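Local structure of putative short-chain dehydrogenase/reductase (Burkholderia xenovorans, 5JY1) at residues 95-100 and 144-149. The protein binds NAD and is probably an oxidoreductase of the short-chain dehydrogenase/reductase family, perhaps a 3-oxoacyl-[acyl-carrier-protein] reductase. Numbering follows the deposited sequence.
Sequences LVNNAF and GRIVNF. With NAD (nicotinamide-adenine-dinucleotide), chain E.
Asn97 ND2 donates to Asn148 OD1 at 2.8 Å, an almost straight bond (176° at the hydrogen) that lies in the amide plane of Asn97. The two asparagines stand side by side on the same face of the sheet, their amide planes turned 30° apart. Each has its CG anti to the carbonyl carbon (chi1 near -66° in both), which sets the amides next to each other against helix 113-141, where both touch Thr127. Asn148 ND2 is hydrogen-bonded to Thr175 OG1 of helix 162-182, so the buried pair is tied to a second helix as well. The backbones that carry them run parallel: Leu95 N bonds to Arg145 O (2.9 Å), Leu95 O receives Val147 N (2.8 Å), and Asn97 N reaches Val147 O (3.0 Å). These are neighbouring central strands of the Rossmann-fold sheet, and from Asn98 on the chain of 95-100 runs along the cofactor. Where the two chains draw apart, a water donates to Asn97 O and accepts from Phe149 N. On the other face, Val96 lies alongside Val147 and brings CG1 to the edge of the Phe149 ring, near its plane, 3.4 Å from CE2; Asn97 O also meets this ring at its edge. Asn98 OD1 sits over one ring face, offset toward the rim, while Asn98 O accepts a hydrogen bond from NAD O3D (3.0 Å). Lys168, which also bonds NAD, donates to Phe149 O.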
# COMPACT_ATOMS: atom_id res chain seq x y z
N LEU A 95 -9.79 13.50 -19.70
CA LEU A 95 -11.02 12.79 -19.36
C LEU A 95 -11.10 12.61 -17.85
O LEU A 95 -10.15 12.13 -17.23
CB LEU A 95 -11.07 11.42 -20.04
CG LEU A 95 -12.20 10.48 -19.62
CD1 LEU A 95 -13.56 11.00 -20.09
CD2 LEU A 95 -11.95 9.07 -20.17
N VAL A 96 -12.24 13.00 -17.26
CA VAL A 96 -12.49 12.82 -15.83
C VAL A 96 -13.73 11.94 -15.67
O VAL A 96 -14.83 12.33 -16.10
CB VAL A 96 -12.69 14.16 -15.11
CG1 VAL A 96 -12.95 13.94 -13.62
CG2 VAL A 96 -11.48 15.05 -15.32
N ASN A 97 -13.55 10.76 -15.06
CA ASN A 97 -14.62 9.77 -14.92
C ASN A 97 -15.18 9.89 -13.51
O ASN A 97 -14.66 9.30 -12.56
CB ASN A 97 -14.11 8.37 -15.23
CG ASN A 97 -13.74 8.21 -16.69
OD1 ASN A 97 -14.56 8.48 -17.58
ND2 ASN A 97 -12.51 7.81 -16.97
N ASN A 98 -16.25 10.66 -13.37
CA ASN A 98 -16.73 11.09 -12.07
C ASN A 98 -18.15 10.64 -11.74
O ASN A 98 -18.48 10.54 -10.55
CB ASN A 98 -16.62 12.63 -11.99
CG ASN A 98 -17.43 13.23 -10.88
OD1 ASN A 98 -16.94 13.40 -9.76
ND2 ASN A 98 -18.67 13.59 -11.18
N ALA A 99 -18.97 10.32 -12.74
CA ALA A 99 -20.38 10.04 -12.52
C ALA A 99 -20.60 8.91 -11.51
O ALA A 99 -19.82 7.96 -11.44
CB ALA A 99 -21.06 9.69 -13.85
N PHE A 100 -21.69 9.01 -10.75
CA PHE A 100 -21.97 8.10 -9.66
C PHE A 100 -23.47 7.95 -9.48
O PHE A 100 -24.22 8.93 -9.59
CB PHE A 100 -21.31 8.61 -8.37
CG PHE A 100 -21.90 8.06 -7.11
CD1 PHE A 100 -21.56 6.79 -6.67
CD2 PHE A 100 -22.77 8.81 -6.35
CE1 PHE A 100 -22.09 6.28 -5.51
CE2 PHE A 100 -23.30 8.30 -5.18
CZ PHE A 100 -22.97 7.04 -4.76
N GLY A 144 -2.37 12.90 -23.41
CA GLY A 144 -3.62 12.60 -22.74
C GLY A 144 -3.47 12.61 -21.24
O GLY A 144 -2.41 12.31 -20.70
N ARG A 145 -4.57 12.97 -20.56
CA ARG A 145 -4.66 12.92 -19.10
C ARG A 145 -6.00 12.29 -18.76
O ARG A 145 -7.05 12.82 -19.14
CB ARG A 145 -4.56 14.31 -18.47
CG ARG A 145 -3.27 15.04 -18.78
CD ARG A 145 -2.14 14.49 -17.91
NE ARG A 145 -0.90 15.25 -18.04
CZ ARG A 145 0.03 15.06 -18.97
NH1 ARG A 145 -0.12 14.11 -19.90
NH2 ARG A 145 1.12 15.82 -18.97
N ILE A 146 -5.97 11.16 -18.05
CA ILE A 146 -7.18 10.51 -17.58
C ILE A 146 -7.17 10.53 -16.06
O ILE A 146 -6.18 10.12 -15.44
CB ILE A 146 -7.29 9.07 -18.12
CG1 ILE A 146 -7.37 9.11 -19.66
CG2 ILE A 146 -8.52 8.35 -17.53
CD1 ILE A 146 -7.34 7.73 -20.34
N VAL A 147 -8.26 11.03 -15.47
CA VAL A 147 -8.40 11.14 -14.02
C VAL A 147 -9.60 10.30 -13.63
O VAL A 147 -10.75 10.65 -13.96
CB VAL A 147 -8.61 12.60 -13.56
CG1 VAL A 147 -8.59 12.70 -12.03
CG2 VAL A 147 -7.57 13.54 -14.19
N ASN A 148 -9.36 9.20 -12.92
CA ASN A 148 -10.45 8.36 -12.42
C ASN A 148 -10.67 8.65 -10.94
O ASN A 148 -9.81 9.19 -10.25
CB ASN A 148 -10.13 6.88 -12.63
CG ASN A 148 -10.08 6.52 -14.09
OD1 ASN A 148 -10.78 7.12 -14.91
ND2 ASN A 148 -9.25 5.53 -14.45
N PHE A 149 -11.87 8.32 -10.45
CA PHE A 149 -12.22 8.54 -9.06
C PHE A 149 -12.55 7.22 -8.39
O PHE A 149 -13.40 6.47 -8.88
CB PHE A 149 -13.40 9.51 -8.93
CG PHE A 149 -13.01 10.95 -9.05
CD1 PHE A 149 -12.59 11.66 -7.95
CD2 PHE A 149 -13.03 11.59 -10.28
CE1 PHE A 149 -12.21 12.99 -8.05
CE2 PHE A 149 -12.67 12.93 -10.39
CZ PHE A 149 -12.26 13.63 -9.27
PA NAD E . -22.93 13.28 -6.78
O1A NAD E . -23.99 12.29 -6.41
O2A NAD E . -23.03 14.59 -6.00
O5B NAD E . -22.96 13.61 -8.42
C5B NAD E . -23.11 12.53 -9.26
C4B NAD E . -23.30 13.07 -10.73
O4B NAD E . -23.32 12.07 -11.54
C3B NAD E . -24.72 13.73 -10.82
O3B NAD E . -24.63 14.97 -11.46
C2B NAD E . -25.51 12.74 -11.64
O2B NAD E . -26.69 13.40 -12.32
C1B NAD E . -24.60 12.30 -12.49
N9A NAD E . -24.99 11.03 -13.07
C8A NAD E . -25.61 10.03 -12.44
N7A NAD E . -25.80 9.05 -13.30
C5A NAD E . -25.29 9.44 -14.47
C6A NAD E . -25.23 8.79 -15.71
N6A NAD E . -25.65 7.49 -16.22
N1A NAD E . -24.66 9.39 -16.74
C2A NAD E . -24.14 10.65 -16.59
N3A NAD E . -24.20 11.30 -15.40
C4A NAD E . -24.78 10.66 -14.33
O3 NAD E . -21.46 12.57 -6.53
PN NAD E . -20.16 13.15 -5.73
O1N NAD E . -20.42 13.04 -4.23
O2N NAD E . -19.82 14.61 -6.09
O5D NAD E . -18.91 12.13 -6.09
C5D NAD E . -18.30 12.23 -7.38
C4D NAD E . -17.20 11.13 -7.53
O4D NAD E . -16.41 11.11 -6.46
C3D NAD E . -17.88 9.75 -7.58
O3D NAD E . -17.22 8.92 -8.41
C2D NAD E . -17.76 9.26 -6.11
O2D NAD E . -17.91 7.78 -6.13
C1D NAD E . -16.57 9.67 -5.75
N1N NAD E . -16.45 9.86 -4.31
C2N NAD E . -16.98 10.95 -3.70
C3N NAD E . -16.87 11.12 -2.32
C7N NAD E . -17.46 12.33 -1.63
O7N NAD E . -17.20 12.56 -0.46
N7N NAD E . -18.32 13.19 -2.33
C4N NAD E . -16.21 10.17 -1.57
C5N NAD E . -15.68 9.09 -2.17
C6N NAD E . -15.79 8.93 -3.56
O HOH W 1 -13.68 6.53 -12.43